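Local atomic coordinates of hydrolase (Thermus thermophilus, PDB entry 1UFO), a protein that probably hydrolyses ester or related bonds as an alpha/beta-hydrolase-fold enzyme, its natural substrate being unassigned. Residues A[23-33]-A[105-115]; A[135-143]-A[186-197]. One frame throughout, in Å; residues are numbered along the deposited sequence.

Contact 1 of 2, residues A[23-33]-A[105-115]; sequences PKALLLALHGL and LPLFLAGGSLG
Leu27 turns its CG away from the backbone N (chi1 179°), which brings CD1 to 3.6 Å from CB of Phe108 and leaves the same methyl beside CB of Ala110. Phe108 is turned differently: with CG opposite the carbonyl carbon (chi1 -64°), its ring edge runs back along 25-30, CE1 lying 3.9 Å from CB of Ala25 and Leu26 O sitting in the ring plane. The sheet face bearing Leu26, Leu28 and Leu30 is packed differently. There Leu26 crosses Leu105 at about a right angle, CG against CB, while Leu28 and Leu109 lie side by side and point the same way.

The backbones are parallel neighbours, their axes inclined by 18°. Six hydrogen bonds prove the register, running from Leu26 N to Pro106 O (2.7 Å, nearly straight) through to Gly112 N on Leu30 O (2.9 Å). Past the last rung, Leu30 O also receives a CA-H contact from Gly115 CA at 3.5 Å. A side chain at Gly115 would collide with that oxygen, so glycine is what lets the helix start so near the strand.

Between strand and helix, Ser113 has a positive phi, the strained turn expected of a nucleophile elbow, and its OG is hydrogen-bonded to His217. The chemistry is thus divided: an apolar strand pair joined by six backbone hydrogen bonds carries a polar serine at its C-terminal end, consistent with Ser113 being the nucleophile of a Ser-His-Asp triad with His217 and Asp183.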
ATOM      1  N   PRO A  23      24.543  -3.907  -5.010  1.00 12.87           N
ATOM      2  CA  PRO A  23      23.701  -3.247  -3.959  1.00 12.59           C
ATOM      3  C   PRO A  23      23.469  -1.790  -4.165  1.00 13.29           C
ATOM      4  O   PRO A  23      24.393  -1.005  -4.426  1.00 13.94           O
ATOM      5  CB  PRO A  23      24.462  -3.472  -2.649  1.00 14.56           C
ATOM      6  CG  PRO A  23      25.492  -4.594  -2.958  1.00 14.60           C
ATOM      7  CD  PRO A  23      25.826  -4.374  -4.468  1.00 13.88           C
ATOM      8  N   LYS A  24      22.206  -1.383  -4.090  1.00 12.77           N
ATOM      9  CA  LYS A  24      21.878   0.042  -4.269  1.00 11.82           C
ATOM     10  C   LYS A  24      21.398   0.675  -2.924  1.00 12.60           C
ATOM     11  O   LYS A  24      21.339   1.886  -2.831  1.00 12.79           O
ATOM     12  CB  LYS A  24      20.769   0.259  -5.328  1.00 14.02           C
ATOM     13  CG  LYS A  24      19.415  -0.338  -4.936  1.00 14.86           C
ATOM     14  CD  LYS A  24      18.395  -0.229  -6.067  1.00 14.87           C
ATOM     15  CE  LYS A  24      17.009  -0.811  -5.623  1.00 16.63           C
ATOM     16  NZ  LYS A  24      16.052  -0.582  -6.786  1.00 17.23           N
ATOM     17  N   ALA A  25      21.102  -0.162  -1.947  1.00 10.65           N
ATOM     18  CA  ALA A  25      20.638   0.341  -0.616  1.00 11.25           C
ATOM     19  C   ALA A  25      20.785  -0.740   0.421  1.00 10.47           C
ATOM     20  O   ALA A  25      20.928  -1.933   0.070  1.00 11.03           O
ATOM     21  CB  ALA A  25      19.121   0.696  -0.710  1.00 11.15           C
ATOM     22  N   LEU A  26      20.721  -0.376   1.721  1.00  8.87           N
ATOM     23  CA  LEU A  26      20.784  -1.385   2.801  1.00  8.89           C
ATOM     24  C   LEU A  26      19.399  -1.485   3.418  1.00  9.42           C
ATOM     25  O   LEU A  26      18.725  -0.487   3.533  1.00  9.95           O
ATOM     26  CB  LEU A  26      21.733  -0.875   3.948  1.00 11.28           C
ATOM     27  CG  LEU A  26      23.215  -0.854   3.601  1.00 13.67           C
ATOM     28  CD1 LEU A  26      23.944   0.233   4.471  1.00 14.15           C
ATOM     29  CD2 LEU A  26      23.738  -2.284   3.839  1.00 15.91           C
ATOM     30  N   LEU A  27      19.013  -2.680   3.834  1.00  8.57           N
ATOM     31  CA  LEU A  27      17.761  -2.822   4.601  1.00  8.50           C
ATOM     32  C   LEU A  27      18.142  -3.648   5.819  1.00  8.67           C
ATOM     33  O   LEU A  27      18.504  -4.817   5.705  1.00  9.54           O
ATOM     34  CB  LEU A  27      16.666  -3.553   3.805  1.00 10.71           C
ATOM     35  CG  LEU A  27      15.349  -3.762   4.536  1.00 10.63           C
ATOM     36  CD1 LEU A  27      14.779  -2.376   4.986  1.00 12.42           C
ATOM     37  CD2 LEU A  27      14.334  -4.499   3.714  1.00 12.12           C
ATOM     38  N   LEU A  28      18.074  -3.035   7.003  1.00  7.01           N
ATOM     39  CA  LEU A  28      18.285  -3.771   8.262  1.00  8.12           C
ATOM     40  C   LEU A  28      16.915  -4.240   8.693  1.00  8.85           C
ATOM     41  O   LEU A  28      16.018  -3.403   8.897  1.00  9.91           O
ATOM     42  CB  LEU A  28      18.936  -2.850   9.375  1.00  9.03           C
ATOM     43  CG  LEU A  28      19.023  -3.522  10.766  1.00  9.25           C
ATOM     44  CD1 LEU A  28      19.844  -4.818  10.739  1.00 10.23           C
ATOM     45  CD2 LEU A  28      19.708  -2.482  11.776  1.00 12.35           C
ATOM     46  N   ALA A  29      16.768  -5.542   8.857  1.00  8.46           N
ATOM     47  CA  ALA A  29      15.446  -6.161   9.223  1.00  8.19           C
ATOM     48  C   ALA A  29      15.504  -6.716  10.615  1.00  9.04           C
ATOM     49  O   ALA A  29      16.450  -7.414  10.960  1.00  8.62           O
ATOM     50  CB  ALA A  29      15.082  -7.268   8.206  1.00 10.06           C
ATOM     51  N   LEU A  30      14.463  -6.431  11.399  1.00  8.09           N
ATOM     52  CA  LEU A  30      14.335  -6.759  12.818  1.00  8.46           C
ATOM     53  C   LEU A  30      13.142  -7.656  12.987  1.00  9.73           C
ATOM     54  O   LEU A  30      12.000  -7.283  12.718  1.00  8.54           O
ATOM     55  CB  LEU A  30      14.122  -5.501  13.676  1.00  8.06           C
ATOM     56  CG  LEU A  30      15.204  -4.442  13.376  1.00  9.96           C
ATOM     57  CD1 LEU A  30      14.886  -3.177  14.256  1.00 11.47           C
ATOM     58  CD2 LEU A  30      16.666  -4.926  13.719  1.00 10.34           C
ATOM     59  N   HIS A  31      13.436  -8.910  13.382  1.00  9.44           N
ATOM     60  CA  HIS A  31      12.432  -9.935  13.485  1.00  8.93           C
ATOM     61  C   HIS A  31      11.516  -9.714  14.698  1.00  9.25           C
ATOM     62  O   HIS A  31      11.775  -8.827  15.525  1.00  9.84           O
ATOM     63  CB  HIS A  31      13.162 -11.320  13.528  1.00  9.22           C
ATOM     64  CG  HIS A  31      13.911 -11.589  14.801  1.00  9.25           C
ATOM     65  ND1 HIS A  31      13.277 -11.849  16.001  1.00  9.07           N
ATOM     66  CD2 HIS A  31      15.255 -11.621  15.053  1.00  9.46           C
ATOM     67  CE1 HIS A  31      14.200 -12.085  16.936  1.00 10.47           C
ATOM     68  NE2 HIS A  31      15.414 -11.968  16.374  1.00  9.08           N
ATOM     69  N   GLY A  32      10.502 -10.598  14.833  1.00 10.69           N
ATOM     70  CA  GLY A  32       9.577 -10.444  15.948  1.00 10.77           C
ATOM     71  C   GLY A  32       9.780 -11.446  17.065  1.00 10.40           C
ATOM     72  O   GLY A  32      10.723 -12.237  16.994  1.00 11.56           O
ATOM     73  N   LEU A  33       8.893 -11.406  18.063  1.00 10.60           N
ATOM     74  CA  LEU A  33       9.029 -12.305  19.199  1.00 11.08           C
ATOM     75  C   LEU A  33       8.920 -13.714  18.722  1.00 11.73           C
ATOM     76  O   LEU A  33       8.092 -14.049  17.837  1.00 12.15           O
ATOM     77  CB  LEU A  33       7.923 -11.945  20.219  1.00 13.40           C
ATOM     78  CG  LEU A  33       8.124 -12.558  21.563  1.00 15.64           C
ATOM     79  CD1 LEU A  33       9.407 -12.023  22.205  1.00 14.02           C
ATOM     80  CD2 LEU A  33       6.922 -12.141  22.419  1.00 16.46           C
ATOM     81  N   LEU A 105      25.736   3.135   1.642  1.00 14.57           N
ATOM     82  CA  LEU A 105      24.530   3.059   0.870  1.00 13.18           C
ATOM     83  C   LEU A 105      23.366   3.584   1.727  1.00 12.52           C
ATOM     84  O   LEU A 105      23.445   3.488   2.958  1.00 13.15           O
ATOM     85  CB  LEU A 105      24.190   1.583   0.605  1.00 14.68           C
ATOM     86  CG  LEU A 105      25.158   0.907  -0.347  1.00 15.31           C
ATOM     87  CD1 LEU A 105      24.779  -0.551  -0.373  1.00 17.66           C
ATOM     88  CD2 LEU A 105      25.132   1.524  -1.737  1.00 16.31           C
ATOM     89  N   PRO A 106      22.337   4.131   1.088  1.00 14.54           N
ATOM     90  CA  PRO A 106      21.159   4.613   1.842  1.00 12.66           C
ATOM     91  C   PRO A 106      20.657   3.446   2.690  1.00 12.23           C
ATOM     92  O   PRO A 106      20.573   2.316   2.184  1.00 11.38           O
ATOM     93  CB  PRO A 106      20.170   4.902   0.755  1.00 14.06           C
ATOM     94  CG  PRO A 106      21.000   5.316  -0.416  1.00 16.25           C
ATOM     95  CD  PRO A 106      22.181   4.362  -0.366  1.00 14.07           C
ATOM     96  N   LEU A 107      20.258   3.758   3.940  1.00 11.88           N
ATOM     97  CA  LEU A 107      19.822   2.688   4.830  1.00 11.55           C
ATOM     98  C   LEU A 107      18.356   2.836   5.189  1.00 11.60           C
ATOM     99  O   LEU A 107      17.882   3.958   5.536  1.00 13.58           O
ATOM    100  CB  LEU A 107      20.666   2.643   6.118  1.00 14.70           C
ATOM    101  CG  LEU A 107      20.320   1.396   7.020  1.00 12.95           C
ATOM    102  CD1 LEU A 107      21.493   0.732   7.701  1.00 16.86           C
ATOM    103  CD2 LEU A 107      19.302   1.964   8.060  1.00 16.30           C
ATOM    104  N   PHE A 108      17.665   1.704   5.098  1.00  9.35           N
ATOM    105  CA  PHE A 108      16.245   1.616   5.459  1.00  9.22           C
ATOM    106  C   PHE A 108      16.094   0.601   6.550  1.00  9.92           C
ATOM    107  O   PHE A 108      16.963  -0.264   6.735  1.00  9.33           O
ATOM    108  CB  PHE A 108      15.434   1.125   4.267  1.00  8.56           C
ATOM    109  CG  PHE A 108      15.452   2.048   3.125  1.00  9.08           C
ATOM    110  CD1 PHE A 108      16.430   1.970   2.137  1.00 12.20           C
ATOM    111  CD2 PHE A 108      14.461   3.000   3.026  1.00 10.60           C
ATOM    112  CE1 PHE A 108      16.408   2.872   1.029  1.00 14.28           C
ATOM    113  CE2 PHE A 108      14.399   3.909   1.934  1.00 12.07           C
ATOM    114  CZ  PHE A 108      15.360   3.856   0.931  1.00 13.74           C
ATOM    115  N   LEU A 109      15.015   0.724   7.322  1.00  7.50           N
ATOM    116  CA  LEU A 109      14.743  -0.303   8.358  1.00  9.41           C
ATOM    117  C   LEU A 109      13.426  -1.050   8.035  1.00  9.29           C
ATOM    118  O   LEU A 109      12.484  -0.438   7.482  1.00 10.30           O
ATOM    119  CB  LEU A 109      14.502   0.336   9.710  1.00 12.45           C
ATOM    120  CG  LEU A 109      15.562   1.174  10.330  1.00 13.74           C
ATOM    121  CD1 LEU A 109      14.967   1.671  11.747  1.00 15.05           C
ATOM    122  CD2 LEU A 109      16.830   0.302  10.592  1.00 17.44           C
ATOM    123  N   ALA A 110      13.358  -2.326   8.407  1.00  7.94           N
ATOM    124  CA  ALA A 110      12.085  -3.075   8.321  1.00  8.59           C
ATOM    125  C   ALA A 110      11.984  -3.789   9.641  1.00 11.06           C
ATOM    126  O   ALA A 110      12.987  -4.272  10.155  1.00 12.58           O
ATOM    127  CB  ALA A 110      12.085  -4.042   7.179  1.00  8.99           C
ATOM    128  N   GLY A 111      10.796  -3.780  10.268  1.00  8.32           N
ATOM    129  CA  GLY A 111      10.660  -4.547  11.500  1.00  9.39           C
ATOM    130  C   GLY A 111       9.352  -5.328  11.413  1.00 10.58           C
ATOM    131  O   GLY A 111       8.391  -4.794  10.842  1.00 10.33           O
ATOM    132  N   GLY A 112       9.303  -6.544  11.974  1.00  9.00           N
ATOM    133  CA  GLY A 112       8.057  -7.319  12.011  1.00 10.25           C
ATOM    134  C   GLY A 112       7.621  -7.542  13.443  1.00 11.47           C
ATOM    135  O   GLY A 112       8.402  -7.997  14.258  1.00 11.81           O
ATOM    136  N   SER A 113       6.399  -7.105  13.773  1.00 11.21           N
ATOM    137  CA  SER A 113       5.821  -7.287  15.124  1.00 10.82           C
ATOM    138  C   SER A 113       6.737  -6.583  16.156  1.00 10.51           C
ATOM    139  O   SER A 113       6.861  -5.353  16.144  1.00 11.10           O
ATOM    140  CB  SER A 113       5.605  -8.811  15.339  1.00 12.17           C
ATOM    141  OG  SER A 113       4.768  -9.042  16.448  1.00 14.47           O
ATOM    142  N   LEU A 114       7.381  -7.286  17.111  1.00  9.48           N
ATOM    143  CA  LEU A 114       8.197  -6.597  18.098  1.00  9.54           C
ATOM    144  C   LEU A 114       9.271  -5.807  17.365  1.00  9.33           C
ATOM    145  O   LEU A 114       9.654  -4.736  17.818  1.00 10.24           O
ATOM    146  CB  LEU A 114       8.801  -7.616  19.068  1.00 10.09           C
ATOM    147  CG  LEU A 114       9.513  -6.943  20.235  1.00  9.25           C
ATOM    148  CD1 LEU A 114       8.547  -6.223  21.175  1.00 13.64           C
ATOM    149  CD2 LEU A 114      10.337  -8.019  20.974  1.00 12.92           C
ATOM    150  N   GLY A 115       9.752  -6.304  16.244  1.00  8.19           N
ATOM    151  CA  GLY A 115      10.763  -5.556  15.475  1.00  9.35           C
ATOM    152  C   GLY A 115      10.221  -4.214  14.922  1.00  9.00           C
ATOM    153  O   GLY A 115      10.985  -3.266  14.796  1.00  9.50           O
TER

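Contact 2 of 2, residues A[135-143]-A[186-197]; sequences FIGSGFPMK and VPLARMEKTLEA
Phe140 and Lys193 meet at about a right angle, the lysine chain passing over one face of the ring. Lys193 runs extended from its first torsion (chi1 180°) and bends only at the last, which sets CE 3.4 Å from the ring centroid and 4° off the normal: a CH-pi contact. NZ, 4.3 Å from the same centroid, adds a cation-pi interaction. Ala197 CB meets the ring edge at CZ.

Arg190 folds instead: bends at chi2 (-57°) and chi3 bring its guanidinium to the 135-143 loop. NH1 donates to Pro141 O at 2.9 Å, the oxygen lying in the guanidinium plane. Lys143 CG sits over one face of that group, 3.8 Å above its centre, and Lys143 CE packs on Arg190 CD. Water 1 accepts from Arg190 NE, donates to Phe140 O and bonds Ser138 OG. Were Arg190 an alanine, Pro141 O and the water would probably be left without their donor, and Lys143 without the flat group beside its chain.

Thr194 OG1 works both ways, giving its proton to Arg190 O and accepting from Gly139 N at 2.9 Å. Its methyl CG2 lies 3.5 Å from the same nitrogen; a side chain on Gly139 would clash with it. Ser138 OG accepts from Phe140 N at 3.1 Å, closing an ST turn.

Val186 CG1 packs on Gly137 O, while Val186 N bonds Asp183, the probable triad acid. The arrangement is consistent with the alpha/beta hydrolase fold, the loop after strand 132-135 here packing on the helix that follows the probable acid.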
ATOM      1  N   PHE A 135       5.966  -3.829   9.745  1.00  7.30           N
ATOM      2  CA  PHE A 135       5.045  -4.876   9.399  1.00  7.27           C
ATOM      3  C   PHE A 135       4.376  -5.441  10.657  1.00  8.07           C
ATOM      4  O   PHE A 135       5.032  -5.625  11.662  1.00  9.66           O
ATOM      5  CB  PHE A 135       5.788  -6.050   8.787  1.00  7.59           C
ATOM      6  CG  PHE A 135       6.374  -5.787   7.449  1.00  7.21           C
ATOM      7  CD1 PHE A 135       7.725  -5.397   7.315  1.00  7.17           C
ATOM      8  CD2 PHE A 135       5.617  -6.014   6.267  1.00  8.17           C
ATOM      9  CE1 PHE A 135       8.301  -5.247   6.059  1.00  6.09           C
ATOM     10  CE2 PHE A 135       6.184  -5.867   5.019  1.00  6.73           C
ATOM     11  CZ  PHE A 135       7.547  -5.480   4.886  1.00  6.12           C
ATOM     12  N   ILE A 136       3.066  -5.657  10.555  1.00  7.62           N
ATOM     13  CA  ILE A 136       2.256  -6.303  11.610  1.00  8.48           C
ATOM     14  C   ILE A 136       2.586  -5.863  13.041  1.00  9.27           C
ATOM     15  O   ILE A 136       2.718  -6.661  13.959  1.00  8.91           O
ATOM     16  CB  ILE A 136       2.311  -7.889  11.442  1.00  7.41           C
ATOM     17  CG1 ILE A 136       3.715  -8.464  11.773  1.00  8.63           C
ATOM     18  CG2 ILE A 136       1.854  -8.226   9.975  1.00  9.50           C
ATOM     19  CD1 ILE A 136       3.645 -10.074  11.588  1.00  7.88           C
ATOM     20  N   GLY A 137       2.645  -4.552  13.205  1.00  8.29           N
ATOM     21  CA  GLY A 137       3.056  -4.004  14.479  1.00  9.95           C
ATOM     22  C   GLY A 137       2.446  -2.683  14.857  1.00 10.75           C
ATOM     23  O   GLY A 137       1.465  -2.236  14.259  1.00 10.22           O
ATOM     24  N   SER A 138       3.095  -2.044  15.829  1.00 10.24           N
ATOM     25  CA  SER A 138       2.566  -0.826  16.422  1.00 10.52           C
ATOM     26  C   SER A 138       3.652  -0.043  17.138  1.00 10.33           C
ATOM     27  O   SER A 138       4.723  -0.614  17.481  1.00 10.07           O
ATOM     28  CB  SER A 138       1.489  -1.266  17.420  1.00 11.69           C
ATOM     29  OG  SER A 138       1.056  -0.185  18.252  1.00 11.66           O
ATOM     30  N   GLY A 139       3.392   1.252  17.295  1.00  9.64           N
ATOM     31  CA  GLY A 139       4.275   2.180  17.997  1.00 10.34           C
ATOM     32  C   GLY A 139       3.967   2.318  19.498  1.00 10.03           C
ATOM     33  O   GLY A 139       4.576   3.138  20.171  1.00 10.78           O
ATOM     34  N   PHE A 140       3.007   1.550  19.970  1.00 10.96           N
ATOM     35  CA  PHE A 140       2.674   1.477  21.353  1.00 11.16           C
ATOM     36  C   PHE A 140       2.928   0.071  21.810  1.00 10.90           C
ATOM     37  O   PHE A 140       2.730  -0.888  21.064  1.00 11.48           O
ATOM     38  CB  PHE A 140       1.184   1.754  21.615  1.00 11.65           C
ATOM     39  CG  PHE A 140       0.790   3.190  21.408  1.00 12.35           C
ATOM     40  CD1 PHE A 140       0.491   3.711  20.130  1.00 11.59           C
ATOM     41  CD2 PHE A 140       0.758   4.042  22.499  1.00 13.78           C
ATOM     42  CE1 PHE A 140       0.180   5.089  19.984  1.00 13.55           C
ATOM     43  CE2 PHE A 140       0.447   5.393  22.360  1.00 14.59           C
ATOM     44  CZ  PHE A 140       0.162   5.931  21.124  1.00 14.33           C
ATOM     45  N   PRO A 141       3.338  -0.091  23.093  1.00 13.22           N
ATOM     46  CA  PRO A 141       3.565  -1.432  23.632  1.00 14.55           C
ATOM     47  C   PRO A 141       2.205  -2.084  23.841  1.00 15.31           C
ATOM     48  O   PRO A 141       1.190  -1.404  23.867  1.00 16.45           O
ATOM     49  CB  PRO A 141       4.284  -1.201  24.954  1.00 15.29           C
ATOM     50  CG  PRO A 141       3.700   0.123  25.411  1.00 14.70           C
ATOM     51  CD  PRO A 141       3.619   0.963  24.087  1.00 14.13           C
HETATM   52  N   MSE A 142       2.217  -3.399  23.852  1.00 15.41           N
HETATM   53  CA  MSE A 142       0.962  -4.112  24.001  1.00 15.40           C
HETATM   54  C   MSE A 142       0.181  -3.721  25.214  1.00 17.51           C
HETATM   55  O   MSE A 142       0.681  -3.278  26.239  1.00 17.37           O
HETATM   56  CB  MSE A 142       1.220  -5.629  24.029  1.00 16.60           C
HETATM   57  CG  MSE A 142       1.926  -6.106  25.322  1.00 17.88           C
HETATM   58 SE   MSE A 142       2.255  -8.024  25.289  1.00 24.88          SE
HETATM   59  CE  MSE A 142       3.974  -8.000  24.585  1.00 23.62           C
ATOM     60  N   LYS A 143      -1.121  -3.898  25.099  1.00 20.08           N
ATOM     61  CA  LYS A 143      -1.968  -3.647  26.249  1.00 20.86           C
ATOM     62  C   LYS A 143      -1.476  -4.574  27.355  1.00 19.93           C
ATOM     63  O   LYS A 143      -1.279  -5.751  27.121  1.00 20.91           O
ATOM     64  CB  LYS A 143      -3.403  -3.965  25.821  1.00 22.58           C
ATOM     65  CG  LYS A 143      -3.580  -3.488  24.377  1.00 27.49           C
ATOM     66  CD  LYS A 143      -5.014  -3.198  23.930  1.00 32.06           C
ATOM     67  CE  LYS A 143      -5.157  -3.474  22.389  1.00 29.24           C
ATOM     68  NZ  LYS A 143      -4.978  -4.897  22.103  1.00 32.47           N
ATOM     69  N   VAL A 186      -1.699  -8.128  17.295  1.00 13.80           N
ATOM     70  CA  VAL A 186      -1.615  -6.666  17.260  1.00 12.37           C
ATOM     71  C   VAL A 186      -2.878  -6.221  16.534  1.00 12.78           C
ATOM     72  O   VAL A 186      -2.944  -6.212  15.301  1.00 10.85           O
ATOM     73  CB  VAL A 186      -0.415  -6.151  16.535  1.00 12.91           C
ATOM     74  CG1 VAL A 186      -0.433  -4.593  16.514  1.00 11.76           C
ATOM     75  CG2 VAL A 186       0.862  -6.690  17.250  1.00 12.07           C
ATOM     76  N   PRO A 187      -3.938  -5.869  17.299  1.00 12.88           N
ATOM     77  CA  PRO A 187      -5.209  -5.453  16.674  1.00 13.20           C
ATOM     78  C   PRO A 187      -4.990  -4.298  15.725  1.00 12.10           C
ATOM     79  O   PRO A 187      -4.185  -3.407  15.992  1.00 12.37           O
ATOM     80  CB  PRO A 187      -6.041  -4.959  17.875  1.00 14.15           C
ATOM     81  CG  PRO A 187      -5.533  -5.880  19.017  1.00 16.19           C
ATOM     82  CD  PRO A 187      -4.038  -5.825  18.789  1.00 15.13           C
ATOM     83  N   LEU A 188      -5.719  -4.318  14.608  1.00 10.64           N
ATOM     84  CA  LEU A 188      -5.676  -3.217  13.661  1.00 11.25           C
ATOM     85  C   LEU A 188      -5.799  -1.858  14.321  1.00 12.64           C
ATOM     86  O   LEU A 188      -5.089  -0.886  13.951  1.00 12.25           O
ATOM     87  CB  LEU A 188      -6.770  -3.387  12.594  1.00 11.14           C
ATOM     88  CG  LEU A 188      -6.816  -2.307  11.498  1.00 13.26           C
ATOM     89  CD1 LEU A 188      -5.610  -2.519  10.609  1.00 12.39           C
ATOM     90  CD2 LEU A 188      -8.099  -2.422  10.661  1.00 12.79           C
ATOM     91  N   ALA A 189      -6.615  -1.773  15.380  1.00 12.34           N
ATOM     92  CA  ALA A 189      -6.782  -0.486  16.021  1.00 13.72           C
ATOM     93  C   ALA A 189      -5.495   0.064  16.670  1.00 13.01           C
ATOM     94  O   ALA A 189      -5.373   1.279  16.765  1.00 14.32           O
ATOM     95  CB  ALA A 189      -7.910  -0.598  17.087  1.00 14.90           C
ATOM     96  N   ARG A 190      -4.591  -0.816  17.088  1.00 13.29           N
ATOM     97  CA  ARG A 190      -3.304  -0.341  17.695  1.00 13.74           C
ATOM     98  C   ARG A 190      -2.456   0.324  16.594  1.00 13.17           C
ATOM     99  O   ARG A 190      -1.701   1.285  16.840  1.00 12.88           O
ATOM    100  CB  ARG A 190      -2.502  -1.505  18.312  1.00 17.15           C
ATOM    101  CG  ARG A 190      -3.299  -2.135  19.485  1.00 20.87           C
ATOM    102  CD  ARG A 190      -3.632  -1.115  20.514  1.00 25.46           C
ATOM    103  NE  ARG A 190      -2.557  -1.053  21.447  1.00 29.83           N
ATOM    104  CZ  ARG A 190      -2.564  -0.333  22.543  1.00 29.20           C
ATOM    105  NH1 ARG A 190      -1.484  -0.361  23.290  1.00 30.54           N
ATOM    106  NH2 ARG A 190      -3.638   0.351  22.909  1.00 30.91           N
HETATM  107  N   MSE A 191      -2.462  -0.242  15.387  1.00 11.08           N
HETATM  108  CA  MSE A 191      -1.736   0.358  14.296  1.00  9.31           C
HETATM  109  C   MSE A 191      -2.381   1.682  13.939  1.00 10.69           C
HETATM  110  O   MSE A 191      -1.731   2.666  13.739  1.00 10.73           O
HETATM  111  CB  MSE A 191      -1.753  -0.579  13.087  1.00 10.62           C
HETATM  112  CG  MSE A 191      -0.969   0.011  11.853  1.00 10.57           C
HETATM  113 SE   MSE A 191      -2.018   1.213  10.750  1.00 15.47          SE
HETATM  114  CE  MSE A 191      -2.538  -0.230   9.772  1.00  7.69           C
ATOM    115  N   GLU A 192      -3.718   1.735  13.958  1.00 10.46           N
ATOM    116  CA  GLU A 192      -4.365   3.014  13.606  1.00 12.98           C
ATOM    117  C   GLU A 192      -4.052   4.118  14.704  1.00 11.49           C
ATOM    118  O   GLU A 192      -3.830   5.296  14.355  1.00 14.98           O
ATOM    119  CB  GLU A 192      -5.894   2.742  13.494  1.00 12.11           C
ATOM    120  CG  GLU A 192      -6.215   1.989  12.194  1.00 20.47           C
ATOM    121  CD  GLU A 192      -7.690   1.411  12.096  1.00 23.02           C
ATOM    122  OE1 GLU A 192      -8.297   0.936  13.124  1.00 29.94           O
ATOM    123  OE2 GLU A 192      -8.257   1.381  10.980  1.00 26.36           O
ATOM    124  N   LYS A 193      -4.008   3.675  15.955  1.00 13.30           N
ATOM    125  CA  LYS A 193      -3.713   4.570  17.092  1.00 13.56           C
ATOM    126  C   LYS A 193      -2.282   5.077  16.919  1.00 13.05           C
ATOM    127  O   LYS A 193      -1.965   6.240  17.227  1.00 14.33           O
ATOM    128  CB  LYS A 193      -3.809   3.805  18.382  1.00 15.60           C
ATOM    129  CG  LYS A 193      -3.531   4.556  19.666  1.00 17.99           C
ATOM    130  CD  LYS A 193      -3.516   3.492  20.717  1.00 20.22           C
ATOM    131  CE  LYS A 193      -2.760   3.845  21.930  1.00 21.77           C
ATOM    132  NZ  LYS A 193      -3.597   4.790  22.715  1.00 25.13           N
ATOM    133  N   THR A 194      -1.418   4.195  16.394  1.00 11.91           N
ATOM    134  CA  THR A 194      -0.039   4.677  16.158  1.00 11.64           C
ATOM    135  C   THR A 194       0.000   5.829  15.132  1.00 11.30           C
ATOM    136  O   THR A 194       0.620   6.897  15.310  1.00 11.62           O
ATOM    137  CB  THR A 194       0.806   3.487  15.625  1.00  8.80           C
ATOM    138  OG1 THR A 194       0.890   2.514  16.642  1.00 11.29           O
ATOM    139  CG2 THR A 194       2.239   3.896  15.255  1.00  9.61           C
ATOM    140  N   LEU A 195      -0.671   5.618  13.994  1.00 12.72           N
ATOM    141  CA  LEU A 195      -0.668   6.603  12.957  1.00 13.57           C
ATOM    142  C   LEU A 195      -1.365   7.886  13.373  1.00 14.14           C
ATOM    143  O   LEU A 195      -0.949   8.907  13.003  1.00 15.76           O
ATOM    144  CB  LEU A 195      -1.297   6.037  11.687  1.00 16.38           C
ATOM    145  CG  LEU A 195      -0.287   5.528  10.632  1.00 20.69           C
ATOM    146  CD1 LEU A 195       0.728   4.588  11.108  1.00 21.95           C
ATOM    147  CD2 LEU A 195      -1.106   4.870   9.610  1.00 22.35           C
ATOM    148  N   GLU A 196      -2.422   7.782  14.147  1.00 14.78           N
ATOM    149  CA  GLU A 196      -3.130   8.967  14.568  1.00 16.76           C
ATOM    150  C   GLU A 196      -2.273   9.772  15.548  1.00 15.09           C
ATOM    151  O   GLU A 196      -2.283  11.021  15.510  1.00 14.76           O
ATOM    152  CB  GLU A 196      -4.463   8.580  15.213  1.00 19.53           C
ATOM    153  CG  GLU A 196      -5.230   9.903  15.625  1.00 24.36           C
ATOM    154  CD  GLU A 196      -5.305  10.951  14.458  1.00 29.03           C
ATOM    155  OE1 GLU A 196      -5.758  10.577  13.354  1.00 29.15           O
ATOM    156  OE2 GLU A 196      -4.884  12.141  14.626  1.00 31.58           O
ATOM    157  N   ALA A 197      -1.453   9.091  16.370  1.00 13.19           N
ATOM    158  CA  ALA A 197      -0.610   9.806  17.303  1.00 12.75           C
ATOM    159  C   ALA A 197       0.478  10.530  16.548  1.00 13.07           C
ATOM    160  O   ALA A 197       0.932  11.632  16.931  1.00 14.02           O
ATOM    161  CB  ALA A 197       0.003   8.867  18.364  1.00 13.46           C
TER
HETATM  162  O   HOH W   1       0.064  -1.594  20.525  1.00 16.08           O

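In the fold
The two contacts follow one another along the chain, contact 1 first, and their centres lie about 18 Å apart. Contact 1 joins two central parallel strands of the mixed sheet, its centre about 6 Å from that of the chain; the centre of contact 2, where the loop after strand 132-135 meets helix 188-198, lies about 13 Å from it. Strand 132-135 is the bridge, since it neighbours strand 107-112: Gly111 O and Phe135 N lie 2.8 Å apart, Ser113 N and Phe135 O 2.9 Å, both probable hydrogen bonds. The probable elbow serine is therefore tied to contact 2, and both contacts border the probable catalytic residues at the C-terminal ends of parallel strands.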